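Local coordinates for protein LAIR1 ectodomain from antibody MGD21 (Homo sapiens, PDB 7JZI) that probably recognises RIFIN proteins of the malaria parasite, serving as the LAIR1-derived immunoglobulin domain inserted into the antibody MGD21, at residues E38-Y43 with A73-C78. Residues are numbered along the deposited sequence; the frame is centred on the assembly and turned at random.
Sequences ERERNY and AGLFRC
Glu38 and Arg77 form an antiparallel hydrogen-bonded pair: Glu38 N donates a hydrogen bond to Arg77 O (2.8 Å), and Arg77 N donates one to Glu38 O (2.9 Å). Their side chains run alongside each other and add a salt bridge. Arg77 NE meets Glu38 OE2 at 3.2 Å in the guanidinium plane, with an N-H...O angle of 158°; the bond from NH2 to the same oxygen is weak. An all-extended chain from CG to NE carries the Arg77 guanidinium out to that carboxylate, whose plane is turned only 27° from its own.

On the sheet face shared by Arg39 and Phe76 the two side chains pack alongside each other. Arg39 CG lies 3.7 Å from Phe76 CE2 and Arg39 NE 3.8 Å from Phe76 CZ; with the chain bent at chi3, the guanidinium plane lies 5° from that of the ring, though the approach is oblique and not a stack. Arg39 NH2 is hydrogen-bonded to Gly71 O, just before 73-78.

Strand 34-39 thus pairs with strand 74-82, whose other edge is hydrogen-bonded to strand 85-97, within one sheet of the immunoglobulin sandwich. Cys78 forms a disulfide with Cys26 of the opposing sheet, while Arg39 also packs on Tyr75 of the Rifin chain.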
loop_
_atom_site.group_PDB
_atom_site.type_symbol
_atom_site.label_atom_id
_atom_site.label_comp_id
_atom_site.label_asym_id
_atom_site.label_seq_id
_atom_site.Cartn_x
_atom_site.Cartn_y
_atom_site.Cartn_z
ATOM N N GLU A 38 5.973 1.574 11.719
ATOM C CA GLU A 38 5.428 0.239 11.541
ATOM C C GLU A 38 4.827 -0.246 12.849
ATOM O O GLU A 38 5.358 0.044 13.922
ATOM C CB GLU A 38 6.527 -0.748 11.121
ATOM C CG GLU A 38 6.570 -1.119 9.653
ATOM C CD GLU A 38 7.479 -2.310 9.403
ATOM O OE1 GLU A 38 7.704 -2.655 8.220
ATOM O OE2 GLU A 38 7.973 -2.895 10.394
ATOM N N ARG A 39 3.737 -1.006 12.755
ATOM C CA ARG A 39 3.131 -1.644 13.910
ATOM C C ARG A 39 3.606 -3.092 13.982
ATOM O O ARG A 39 4.495 -3.515 13.236
ATOM C CB ARG A 39 1.605 -1.592 13.850
ATOM C CG ARG A 39 1.019 -0.313 13.323
ATOM C CD ARG A 39 -0.491 -0.308 13.484
ATOM N NE ARG A 39 -0.888 -0.395 14.890
ATOM C CZ ARG A 39 -2.127 -0.203 15.336
ATOM N NH1 ARG A 39 -3.098 0.099 14.485
ATOM N NH2 ARG A 39 -2.397 -0.316 16.631
ATOM N N GLU A 40 2.993 -3.872 14.879
ATOM C CA GLU A 40 3.373 -5.275 15.022
ATOM C C GLU A 40 3.167 -6.039 13.727
ATOM O O GLU A 40 4.019 -6.846 13.332
ATOM C CB GLU A 40 2.578 -5.940 16.141
ATOM C CG GLU A 40 3.087 -7.330 16.446
ATOM C CD GLU A 40 2.435 -7.950 17.657
ATOM O OE1 GLU A 40 1.861 -7.189 18.464
ATOM O OE2 GLU A 40 2.501 -9.195 17.797
ATOM N N ARG A 41 2.054 -5.791 13.045
ATOM C CA ARG A 41 1.844 -6.389 11.738
ATOM C C ARG A 41 2.536 -5.514 10.697
ATOM O O ARG A 41 2.175 -4.347 10.509
ATOM C CB ARG A 41 0.348 -6.556 11.466
ATOM C CG ARG A 41 -0.265 -7.866 12.028
ATOM C CD ARG A 41 -0.471 -7.957 13.555
ATOM N NE ARG A 41 -1.471 -7.047 14.132
ATOM C CZ ARG A 41 -1.821 -7.049 15.421
ATOM N NH1 ARG A 41 -2.723 -6.190 15.874
ATOM N NH2 ARG A 41 -1.264 -7.918 16.261
ATOM N N ASN A 42 3.533 -6.095 10.023
ATOM C CA ASN A 42 4.457 -5.334 9.185
ATOM C C ASN A 42 3.764 -4.614 8.042
ATOM O O ASN A 42 4.297 -3.616 7.546
ATOM C CB ASN A 42 5.554 -6.253 8.655
ATOM C CG ASN A 42 6.646 -6.493 9.682
ATOM O OD1 ASN A 42 6.597 -5.956 10.792
ATOM N ND2 ASN A 42 7.636 -7.302 9.321
ATOM N N TYR A 43 2.577 -5.079 7.662
ATOM C CA TYR A 43 1.865 -4.504 6.494
ATOM C C TYR A 43 1.144 -3.212 6.869
ATOM O O TYR A 43 0.619 -2.541 5.984
ATOM C CB TYR A 43 0.909 -5.530 5.883
ATOM C CG TYR A 43 0.068 -6.345 6.831
ATOM C CD1 TYR A 43 -1.060 -5.813 7.427
ATOM C CD2 TYR A 43 0.362 -7.673 7.084
ATOM C CE1 TYR A 43 -1.853 -6.562 8.278
ATOM C CE2 TYR A 43 -0.419 -8.439 7.933
ATOM C CZ TYR A 43 -1.533 -7.882 8.532
ATOM O OH TYR A 43 -2.312 -8.622 9.372
ATOM N N ALA A 73 -3.373 1.418 20.306
ATOM C CA ALA A 73 -2.398 0.807 21.196
ATOM C C ALA A 73 -1.727 -0.390 20.538
ATOM O O ALA A 73 -2.349 -1.147 19.785
ATOM C CB ALA A 73 -3.061 0.366 22.501
ATOM N N GLY A 74 -0.449 -0.562 20.839
ATOM C CA GLY A 74 0.297 -1.697 20.336
ATOM C C GLY A 74 1.769 -1.358 20.192
ATOM O O GLY A 74 2.248 -0.350 20.715
ATOM N N LEU A 75 2.477 -2.224 19.461
ATOM C CA LEU A 75 3.911 -2.084 19.247
ATOM C C LEU A 75 4.189 -1.308 17.968
ATOM O O LEU A 75 3.527 -1.513 16.945
ATOM C CB LEU A 75 4.592 -3.451 19.186
ATOM C CG LEU A 75 4.544 -4.270 20.476
ATOM C CD1 LEU A 75 4.809 -5.760 20.253
ATOM C CD2 LEU A 75 5.442 -3.657 21.539
ATOM N N PHE A 76 5.216 -0.459 18.032
ATOM C CA PHE A 76 5.590 0.489 16.994
ATOM C C PHE A 76 7.113 0.534 16.849
ATOM O O PHE A 76 7.846 0.462 17.841
ATOM C CB PHE A 76 5.060 1.879 17.353
ATOM C CG PHE A 76 3.576 2.047 17.164
ATOM C CD1 PHE A 76 2.722 1.987 18.255
ATOM C CD2 PHE A 76 3.035 2.265 15.911
ATOM C CE1 PHE A 76 1.355 2.156 18.107
ATOM C CE2 PHE A 76 1.661 2.423 15.751
ATOM C CZ PHE A 76 0.822 2.370 16.851
ATOM N N ARG A 77 7.590 0.663 15.613
ATOM C CA ARG A 77 9.029 0.713 15.362
ATOM C C ARG A 77 9.290 1.370 14.011
ATOM O O ARG A 77 8.411 1.431 13.154
ATOM C CB ARG A 77 9.641 -0.687 15.407
ATOM C CG ARG A 77 9.365 -1.489 14.149
ATOM C CD ARG A 77 9.970 -2.885 14.188
ATOM N NE ARG A 77 9.674 -3.624 12.961
ATOM C CZ ARG A 77 10.045 -4.882 12.729
ATOM N NH1 ARG A 77 10.722 -5.557 13.646
ATOM N NH2 ARG A 77 9.738 -5.466 11.575
ATOM N N CYS A 78 10.510 1.849 13.814
ATOM C CA CYS A 78 10.828 2.618 12.624
ATOM C C CYS A 78 11.804 1.882 11.715
ATOM O O CYS A 78 12.558 0.997 12.132
ATOM C CB CYS A 78 11.411 3.983 13.010
ATOM S SG CYS A 78 10.442 4.997 14.206
#